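Alanine dehydrogenase/pyridine nucleotide transhydrogenase (Mycobacterium smegmatis str. MC2 155, PDB 3P2Y) probably serves as the NAD(H)-binding alpha-1 subunit of a proton-pumping transhydrogenase that passes hydride between NADH and NADP. Local coordinates at residues Gly157-Ala160 against Val161-Gly164; Glu218-Glu221 against Gln222-Val226; Thr290-Gln293 against Pro294-Val298. One frame throughout, in Å; residues are numbered along the deposited sequence. Where two conformers were deposited one is given.

Contact 1 (Gly157-Ala160 against Val161-Gly164); sequences GYKA and VLLG. With EDO (1,2-ethanediol), chain G.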
ATOM      1  N   GLY A 157      -1.549   9.753  -8.257  1.00  8.56           N
ATOM      2  CA  GLY A 157      -0.086   9.662  -8.165  1.00  8.41           C
ATOM      3  C   GLY A 157       0.354   9.140  -6.801  1.00  8.37           C
ATOM      4  O   GLY A 157       1.278   8.319  -6.697  1.00  7.16           O
ATOM      5  N   TYR A 158      -0.300   9.635  -5.744  1.00  7.44           N
ATOM      6  CA  TYR A 158      -0.013   9.174  -4.370  1.00  7.90           C
ATOM      7  C   TYR A 158      -0.321   7.679  -4.220  1.00  8.28           C
ATOM      8  O   TYR A 158       0.518   6.894  -3.741  1.00  7.86           O
ATOM      9  CB  TYR A 158      -0.858  10.025  -3.403  1.00  8.32           C
ATOM     10  CG  TYR A 158      -0.936   9.539  -1.991  1.00  7.08           C
ATOM     11  CD1 TYR A 158       0.123   9.733  -1.115  1.00  8.05           C
ATOM     12  CD2 TYR A 158      -2.088   8.907  -1.524  1.00  7.70           C
ATOM     13  CE1 TYR A 158       0.051   9.289   0.210  1.00  7.64           C
ATOM     14  CE2 TYR A 158      -2.178   8.457  -0.185  1.00  7.24           C
ATOM     15  CZ  TYR A 158      -1.101   8.680   0.672  1.00  7.86           C
ATOM     16  OH  TYR A 158      -1.156   8.254   1.991  1.00  8.31           O
ATOM     17  N   LYS A 159      -1.516   7.270  -4.645  1.00  7.81           N
ATOM     18  CA  LYS A 159      -1.895   5.844  -4.482  1.00  7.57           C
ATOM     19  C   LYS A 159      -1.075   4.929  -5.404  1.00  8.88           C
ATOM     20  O   LYS A 159      -0.895   3.735  -5.087  1.00  8.75           O
ATOM     21  CB  LYS A 159      -3.394   5.654  -4.732  1.00  6.96           C
ATOM     22  CG  LYS A 159      -4.298   6.297  -3.656  1.00  8.75           C
ATOM     23  CD  LYS A 159      -3.946   5.887  -2.227  1.00  6.12           C
ATOM     24  CE  LYS A 159      -3.953   4.327  -1.983  1.00  6.55           C
ATOM     25  NZ  LYS A 159      -5.433   3.838  -1.931  1.00  7.08           N
ATOM     26  N   ALA A 160      -0.582   5.468  -6.526  1.00  8.14           N
ATOM     27  CA  ALA A 160       0.307   4.677  -7.435  1.00  8.74           C
ATOM     28  C   ALA A 160       1.580   4.241  -6.730  1.00  9.07           C
ATOM     29  O   ALA A 160       2.034   3.093  -6.879  1.00  8.61           O
ATOM     30  CB  ALA A 160       0.660   5.481  -8.755  1.00  8.96           C
ATOM     31  N   VAL A 161       2.160   5.154  -5.937  1.00  8.10           N
ATOM     32  CA  VAL A 161       3.360   4.822  -5.172  1.00  8.83           C
ATOM     33  C   VAL A 161       3.054   3.810  -4.089  1.00  8.19           C
ATOM     34  O   VAL A 161       3.858   2.887  -3.861  1.00  6.99           O
ATOM     35  CB  VAL A 161       4.040   6.096  -4.563  1.00  8.10           C
ATOM     36  CG1 VAL A 161       5.211   5.711  -3.609  1.00  9.16           C
ATOM     37  CG2 VAL A 161       4.558   6.924  -5.711  1.00 11.38           C
ATOM     38  N   LEU A 162       1.955   4.006  -3.355  1.00  6.85           N
ATOM     39  CA  LEU A 162       1.619   3.010  -2.333  1.00  6.94           C
ATOM     40  C   LEU A 162       1.464   1.618  -2.958  1.00  6.73           C
ATOM     41  O   LEU A 162       1.865   0.607  -2.357  1.00  6.47           O
ATOM     42  CB  LEU A 162       0.348   3.391  -1.531  1.00  6.13           C
ATOM     43  CG  LEU A 162       0.520   4.650  -0.667  1.00  7.25           C
ATOM     44  CD1 LEU A 162      -0.790   4.940   0.082  1.00  6.04           C
ATOM     45  CD2 LEU A 162       1.653   4.445   0.323  1.00 10.92           C
ATOM     46  N   LEU A 163       0.901   1.580  -4.161  1.00  6.48           N
ATOM     47  CA  LEU A 163       0.649   0.280  -4.820  1.00  6.12           C
ATOM     48  C   LEU A 163       1.981  -0.322  -5.228  1.00  6.81           C
ATOM     49  O   LEU A 163       2.218  -1.513  -4.990  1.00  6.42           O
ATOM     50  CB  LEU A 163      -0.245   0.477  -6.060  1.00  6.26           C
ATOM     51  CG  LEU A 163      -0.525  -0.793  -6.873  1.00  6.87           C
ATOM     52  CD1 LEU A 163      -1.185  -1.890  -5.992  1.00  8.99           C
ATOM     53  CD2 LEU A 163      -1.410  -0.439  -8.108  1.00  8.55           C
ATOM     54  N   GLY A 164       2.849   0.493  -5.823  1.00  7.32           N
ATOM     55  CA  GLY A 164       4.198   0.010  -6.195  1.00  7.80           C
ATOM     56  C   GLY A 164       4.954  -0.529  -4.984  1.00  9.37           C
ATOM     57  O   GLY A 164       5.578  -1.622  -5.035  1.00  8.84           O
TER
HETATM   58  C1  EDO G 366      -3.916   1.615  -4.532  1.00 15.23           C
HETATM   59  O1  EDO G 366      -2.662   1.935  -3.906  1.00  8.26           O
HETATM   60  C2  EDO G 366      -4.685   0.572  -3.695  1.00 15.45           C
HETATM   61  O2  EDO G 366      -5.199   1.106  -2.445  1.00 10.70           O
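Tyr158 and Lys159 meet Leu162 one turn further on in a local, intrahelical contact, buried in the second half of helix 148-167, where that helix lies against the second subunit. Leu162 N donates to Tyr158 O at 3.2 Å and nearly straight (167°), Leu163 N to Lys159 O, and Gly164 N to Ala160 O at 2.9 Å. Val161 N is held more loosely, by a weak bond of 3.4 Å to Gly157 O and another weak one to Tyr158 O. On the flank of the helix Leu162 holds out CD1, which rests 3.8 Å from Tyr158 CE2 and equally close to CZ and OH, approaching the ring obliquely. Tyr158 brings its ring there because CG stands trans to the backbone N (chi1 168°). The ring also meets Phe171 of the second subunit edge-to-face, and its hydroxyl bonds to the backbone N of Val172 there. Lys159 takes a curled course, bent at chi2, chi3 and chi4, which lays CE 3.8 Å from Leu162 CD1 and holds the ammonium out from the helix. A 1,2-ethanediol, probably from the crystallisation liquor, bridges the two ends of this lysine: O1 donates to Lys159 O at 2.8 Å, and NZ donates to O2, also at 2.8 Å. NZ has further partners in Thr334 OG1 and in Ser166 O of the second subunit. Ala160 and Val161 face Ile270 of strand 268-271. The pattern is i to i+3 and i to i+4 packing in an alpha helix, here between the Rossmann-type sheet and the second subunit.

Contact 2 (Glu218-Glu221 against Gln222-Val226); sequences EVAE and QVRSV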
ATOM      1  N   GLU A 218      10.289  21.872 -19.984  1.00 19.20           N
ATOM      2  CA  GLU A 218      10.009  22.854 -18.942  1.00 19.62           C
ATOM      3  C   GLU A 218       9.616  22.189 -17.615  1.00 17.99           C
ATOM      4  O   GLU A 218       9.594  22.834 -16.562  1.00 17.76           O
ATOM      5  CB  GLU A 218       8.967  23.905 -19.408  1.00 21.64           C
ATOM      6  CG  GLU A 218       7.553  23.370 -19.613  1.00 24.10           C
ATOM      7  CD  GLU A 218       7.309  22.742 -20.988  1.00 27.38           C
ATOM      8  OE1 GLU A 218       8.285  22.462 -21.758  1.00 25.61           O
ATOM      9  OE2 GLU A 218       6.109  22.505 -21.281  1.00 29.71           O
ATOM     10  N   VAL A 219       9.347  20.883 -17.669  1.00 15.62           N
ATOM     11  CA  VAL A 219       8.931  20.148 -16.478  1.00 14.82           C
ATOM     12  C   VAL A 219      10.135  19.855 -15.555  1.00 13.93           C
ATOM     13  O   VAL A 219       9.944  19.490 -14.389  1.00 13.11           O
ATOM     14  CB  VAL A 219       8.106  18.891 -16.910  1.00 15.17           C
ATOM     15  CG1 VAL A 219       7.978  17.847 -15.812  1.00 17.06           C
ATOM     16  CG2 VAL A 219       6.703  19.362 -17.401  1.00 15.86           C
ATOM     17  N   ALA A 220      11.349  20.097 -16.064  1.00 12.73           N
ATOM     18  CA  ALA A 220      12.592  19.812 -15.311  1.00 12.09           C
ATOM     19  C   ALA A 220      12.594  20.484 -13.957  1.00 11.61           C
ATOM     20  O   ALA A 220      12.949  19.871 -12.935  1.00 11.63           O
ATOM     21  CB  ALA A 220      13.840  20.223 -16.127  1.00 11.98           C
ATOM     22  N   GLU A 221      12.191  21.756 -13.930  1.00 11.31           N
ATOM     23  CA  GLU A 221      12.125  22.501 -12.679  0.70 11.95           C
ATOM     24  C   GLU A 221      11.190  21.862 -11.671  1.00 11.40           C
ATOM     25  O   GLU A 221      11.505  21.798 -10.493  1.00 10.82           O
ATOM     26  CB  GLU A 221      11.693  23.951 -12.928  0.70 12.05           C
ATOM     27  CG  GLU A 221      12.834  24.847 -13.465  0.70 13.27           C
ATOM     28  CD  GLU A 221      12.912  24.937 -14.991  0.70 14.52           C
ATOM     29  OE1 GLU A 221      12.606  23.938 -15.729  0.70 13.91           O
ATOM     30  OE2 GLU A 221      13.291  26.040 -15.470  0.70 13.06           O
ATOM     31  N   GLN A 222      10.036  21.393 -12.154  1.00 12.08           N
ATOM     32  CA  GLN A 222       9.069  20.742 -11.251  1.00 13.36           C
ATOM     33  C   GLN A 222       9.643  19.446 -10.663  1.00 11.98           C
ATOM     34  O   GLN A 222       9.516  19.196  -9.456  1.00 12.43           O
ATOM     35  CB  GLN A 222       7.723  20.498 -11.952  1.00 14.44           C
ATOM     36  CG  GLN A 222       6.984  21.832 -12.327  1.00 19.71           C
ATOM     37  CD  GLN A 222       5.770  21.595 -13.218  1.00 26.94           C
ATOM     38  OE1 GLN A 222       5.829  20.845 -14.192  1.00 26.68           O
ATOM     39  NE2 GLN A 222       4.649  22.223 -12.867  1.00 32.86           N
ATOM     40  N   VAL A 223      10.282  18.646 -11.510  1.00 11.35           N
ATOM     41  CA  VAL A 223      10.918  17.386 -11.081  1.00  9.69           C
ATOM     42  C   VAL A 223      11.971  17.669 -10.025  1.00 10.82           C
ATOM     43  O   VAL A 223      11.998  17.027  -8.962  1.00  8.87           O
ATOM     44  CB  VAL A 223      11.533  16.655 -12.310  1.00 10.05           C
ATOM     45  CG1 VAL A 223      12.510  15.517 -11.930  1.00  7.91           C
ATOM     46  CG2 VAL A 223      10.404  16.141 -13.248  1.00  8.69           C
ATOM     47  N   ARG A 224      12.825  18.667 -10.282  1.00 10.17           N
ATOM     48  CA  ARG A 224      13.832  19.021  -9.301  1.00 11.07           C
ATOM     49  C   ARG A 224      13.247  19.565  -7.978  1.00 11.34           C
ATOM     50  O   ARG A 224      13.825  19.333  -6.906  1.00 11.12           O
ATOM     51  CB  ARG A 224      14.840  19.997  -9.929  1.00 11.30           C
ATOM     52  CG  ARG A 224      15.718  19.308 -10.978  1.00 11.53           C
ATOM     53  CD  ARG A 224      16.504  20.352 -11.801  1.00 12.84           C
ATOM     54  NE  ARG A 224      17.396  19.681 -12.756  1.00 12.25           N
ATOM     55  CZ  ARG A 224      17.575  20.033 -14.019  1.00 13.85           C
ATOM     56  NH1 ARG A 224      16.904  21.051 -14.544  1.00 10.89           N
ATOM     57  NH2 ARG A 224      18.387  19.306 -14.789  1.00 13.42           N
ATOM     58  N   SER A 225      12.106  20.257  -8.061  1.00 12.45           N
ATOM     59  CA  SER A 225      11.500  20.933  -6.899  1.00 12.98           C
ATOM     60  C   SER A 225      10.996  19.896  -5.878  1.00 13.61           C
ATOM     61  O   SER A 225      10.844  20.234  -4.709  1.00 13.95           O
ATOM     62  CB  SER A 225      10.341  21.853  -7.315  1.00 13.29           C
ATOM     63  OG  SER A 225       9.172  21.073  -7.636  1.00 13.72           O
ATOM     64  N   VAL A 226      10.740  18.651  -6.323  1.00 12.48           N
ATOM     65  CA  VAL A 226      10.346  17.567  -5.408  1.00 12.61           C
ATOM     66  C   VAL A 226      11.501  16.619  -5.062  1.00 12.61           C
ATOM     67  O   VAL A 226      11.306  15.541  -4.468  1.00 12.21           O
ATOM     68  CB  VAL A 226       9.060  16.794  -5.896  1.00 13.18           C
ATOM     69  CG1 VAL A 226       7.887  17.758  -5.947  1.00 14.12           C
ATOM     70  CG2 VAL A 226       9.275  16.092  -7.272  1.00 11.36           C
TER
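The short helix 220-225 is the crossover of a beta-alpha-beta unit, joining strand 209-213 to strand 229-230, and Val219 starts its packing against Val223 one turn later. Val219 CG1 lies 3.9 Å from Val223 CG2, while the backbones beneath are joined by Val223 N to Val219 O at 3.0 Å, the donor almost in line with the carbonyl (165°). Both valines also lean on Val192. Gln222 sends an extended chain back along the helix, and its OE1 comes 3.6 Å from Val219 CG2, a van der Waals contact with a methyl. Ala220 O takes the N-H of Arg224 at 2.9 Å. The arginine side chain then runs back over the same turn: its CG passes 3.4 Å from Ala220 O, and NH1 comes 3.5 Å from Ala220 CB, the methyl lying oblique to the guanidinium plane. Trp230 touches both residues. At the far end Ser225 folds OG back between its backbone N and carbonyl (chi1 75°), where it donates to Gln222 O at 2.6 Å. Such a hydroxyl bonded to the carbonyl three residues earlier is a familiar feature of helices, and here it falls in the last turn of a Rossmann-type crossover helix.

Contact 3 (Thr290-Gln293 against Pro294-Val298); sequences TGMQ and PGSVV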
ATOM      1  N   THR A 290      11.355  -6.407 -19.174  1.00 22.13           N
ATOM      2  CA  THR A 290      12.037  -7.692 -19.015  1.00 23.69           C
ATOM      3  C   THR A 290      13.448  -7.544 -18.459  1.00 23.32           C
ATOM      4  O   THR A 290      13.946  -8.442 -17.753  1.00 24.01           O
ATOM      5  CB  THR A 290      12.087  -8.425 -20.397  1.00 24.10           C
ATOM      6  OG1 THR A 290      10.750  -8.618 -20.842  1.00 27.45           O
ATOM      7  CG2 THR A 290      12.774  -9.763 -20.309  1.00 27.57           C
ATOM      8  N   GLY A 291      14.079  -6.417 -18.782  1.00 22.17           N
ATOM      9  CA  GLY A 291      15.443  -6.107 -18.336  1.00 20.43           C
ATOM     10  C   GLY A 291      15.535  -5.618 -16.892  1.00 19.11           C
ATOM     11  O   GLY A 291      16.637  -5.498 -16.351  1.00 18.26           O
ATOM     12  N   MET A 292      14.390  -5.315 -16.268  1.00 17.55           N
ATOM     13  CA  MET A 292      14.371  -4.919 -14.852  1.00 16.26           C
ATOM     14  C   MET A 292      14.689  -6.122 -13.944  1.00 16.51           C
ATOM     15  O   MET A 292      14.509  -7.291 -14.331  1.00 16.91           O
ATOM     16  CB  MET A 292      13.014  -4.298 -14.478  1.00 15.52           C
ATOM     17  CG  MET A 292      12.727  -2.991 -15.238  1.00 15.01           C
ATOM     18  SD  MET A 292      11.006  -2.411 -15.120  1.00 15.18           S
ATOM     19  CE  MET A 292      10.869  -2.049 -13.363  1.00 15.56           C
ATOM     20  N   GLN A 293      15.208  -5.840 -12.761  1.00 15.77           N
ATOM     21  CA  GLN A 293      15.571  -6.905 -11.828  1.00 17.03           C
ATOM     22  C   GLN A 293      14.318  -7.607 -11.327  1.00 15.64           C
ATOM     23  O   GLN A 293      13.268  -6.981 -11.195  1.00 14.41           O
ATOM     24  CB  GLN A 293      16.371  -6.344 -10.644  1.00 18.10           C
ATOM     25  CG  GLN A 293      17.816  -5.956 -11.010  1.00 24.72           C
ATOM     26  CD  GLN A 293      18.646  -7.143 -11.517  1.00 31.81           C
ATOM     27  OE1 GLN A 293      18.753  -8.180 -10.850  1.00 35.47           O
ATOM     28  NE2 GLN A 293      19.232  -6.994 -12.700  1.00 33.30           N
ATOM     29  N   PRO A 294      14.426  -8.911 -11.015  1.00 15.44           N
ATOM     30  CA  PRO A 294      13.292  -9.615 -10.415  1.00 14.28           C
ATOM     31  C   PRO A 294      12.741  -8.854  -9.209  1.00 12.19           C
ATOM     32  O   PRO A 294      13.528  -8.298  -8.441  1.00 12.34           O
ATOM     33  CB  PRO A 294      13.913 -10.943  -9.943  1.00 14.61           C
ATOM     34  CG  PRO A 294      15.018 -11.194 -10.940  1.00 17.72           C
ATOM     35  CD  PRO A 294      15.598  -9.796 -11.209  1.00 17.25           C
ATOM     36  N   GLY A 295      11.416  -8.858  -9.051  1.00 11.44           N
ATOM     37  CA  GLY A 295      10.757  -8.191  -7.916  1.00 10.52           C
ATOM     38  C   GLY A 295      10.536  -6.696  -8.103  1.00 10.16           C
ATOM     39  O   GLY A 295       9.875  -6.040  -7.257  1.00  9.80           O
ATOM     40  N   SER A 296      11.059  -6.155  -9.202  1.00  9.56           N
ATOM     41  CA  SER A 296      10.772  -4.758  -9.585  1.00  9.55           C
ATOM     42  C   SER A 296       9.313  -4.640 -10.006  1.00  9.55           C
ATOM     43  O   SER A 296       8.659  -5.657 -10.290  1.00 10.20           O
ATOM     44  CB  SER A 296      11.702  -4.299 -10.712  1.00  9.71           C
ATOM     45  OG  SER A 296      13.070  -4.440 -10.325  1.00 10.39           O
ATOM     46  N   VAL A 297       8.761  -3.431  -9.979  1.00  9.03           N
ATOM     47  CA  VAL A 297       7.340  -3.256 -10.306  1.00  8.69           C
ATOM     48  C   VAL A 297       7.182  -2.107 -11.296  1.00  9.11           C
ATOM     49  O   VAL A 297       7.815  -1.061 -11.137  1.00 10.30           O
ATOM     50  CB  VAL A 297       6.502  -2.874  -9.031  1.00  8.44           C
ATOM     51  CG1 VAL A 297       5.011  -2.710  -9.363  1.00  8.50           C
ATOM     52  CG2 VAL A 297       6.647  -3.936  -7.907  1.00  8.48           C
ATOM     53  N   VAL A 298       6.315  -2.303 -12.293  1.00  9.19           N
ATOM     54  CA  VAL A 298       5.882  -1.240 -13.181  1.00  9.13           C
ATOM     55  C   VAL A 298       4.428  -0.950 -12.841  1.00  8.70           C
ATOM     56  O   VAL A 298       3.575  -1.854 -12.923  1.00  8.39           O
ATOM     57  CB  VAL A 298       5.952  -1.665 -14.691  1.00  9.45           C
ATOM     58  CG1 VAL A 298       5.352  -0.560 -15.635  1.00 11.16           C
ATOM     59  CG2 VAL A 298       7.406  -1.986 -15.098  1.00  9.87           C
TER
HETATM   60  O   HOH W   1      15.635  -3.036 -12.075  1.00 14.83           O
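Met292 CB lies 4.0 Å from Ser296 CB across a type II beta turn, Gln293 to Ser296, which leads into strand 297-300 of the Rossmann-type sheet. From CB the chain runs extended through CG, and SD comes to 3.6 Å from Val298 CG2, the two side chains crossing at roughly a right angle. A bend at the last torsion (chi3 65°) swings CE back to Ser296 CB, also 3.6 Å away, so the thioether spans the turn and the start of the strand. Val323 of the adjacent strand packs on the same methionine. The turn itself closes through Ser296 N, which donates to Gln293 O at 3.1 Å. Gly295 takes the third position with a positive phi of 83°, which favours glycine. Pro294, at the second position, packs on Leu66 of the second subunit, and Arg170 reaches Pro294 O with NH1 and Ser296 OG with NH2. Gln293 bends its side chain alongside the proline, OE1 coming 3.6 Å from Pro294 CD at the edge of the ring. A water accepts from Gln293 N and gives a weak bond to Ser296 OG. That hydroxyl grips the turn a second time: OG donates to Gln293 O at 2.7 Å, from the same face of the carbonyl plane as Ser296 N.

Overall arrangement
From the N terminus the chain first reaches contact 1, inside helix 148-167, then the crossover helix of contact 2, and lastly the turn into strand 297-300 of contact 3. The three follow in series, none nested or crossed. Contacts 1 and 2 are turns of helix; contact 3 closes a beta turn. Contact 1 and contact 3 touch where Gly164 O meets Val297 CG2 at 3.8 Å, bringing the long helix against the sheet, and both also reach the second subunit. Contact 2 stands apart, its centre about 20 Å from that of contact 1 and about 26 Å from that of contact 3, beside the edge strand 229-230.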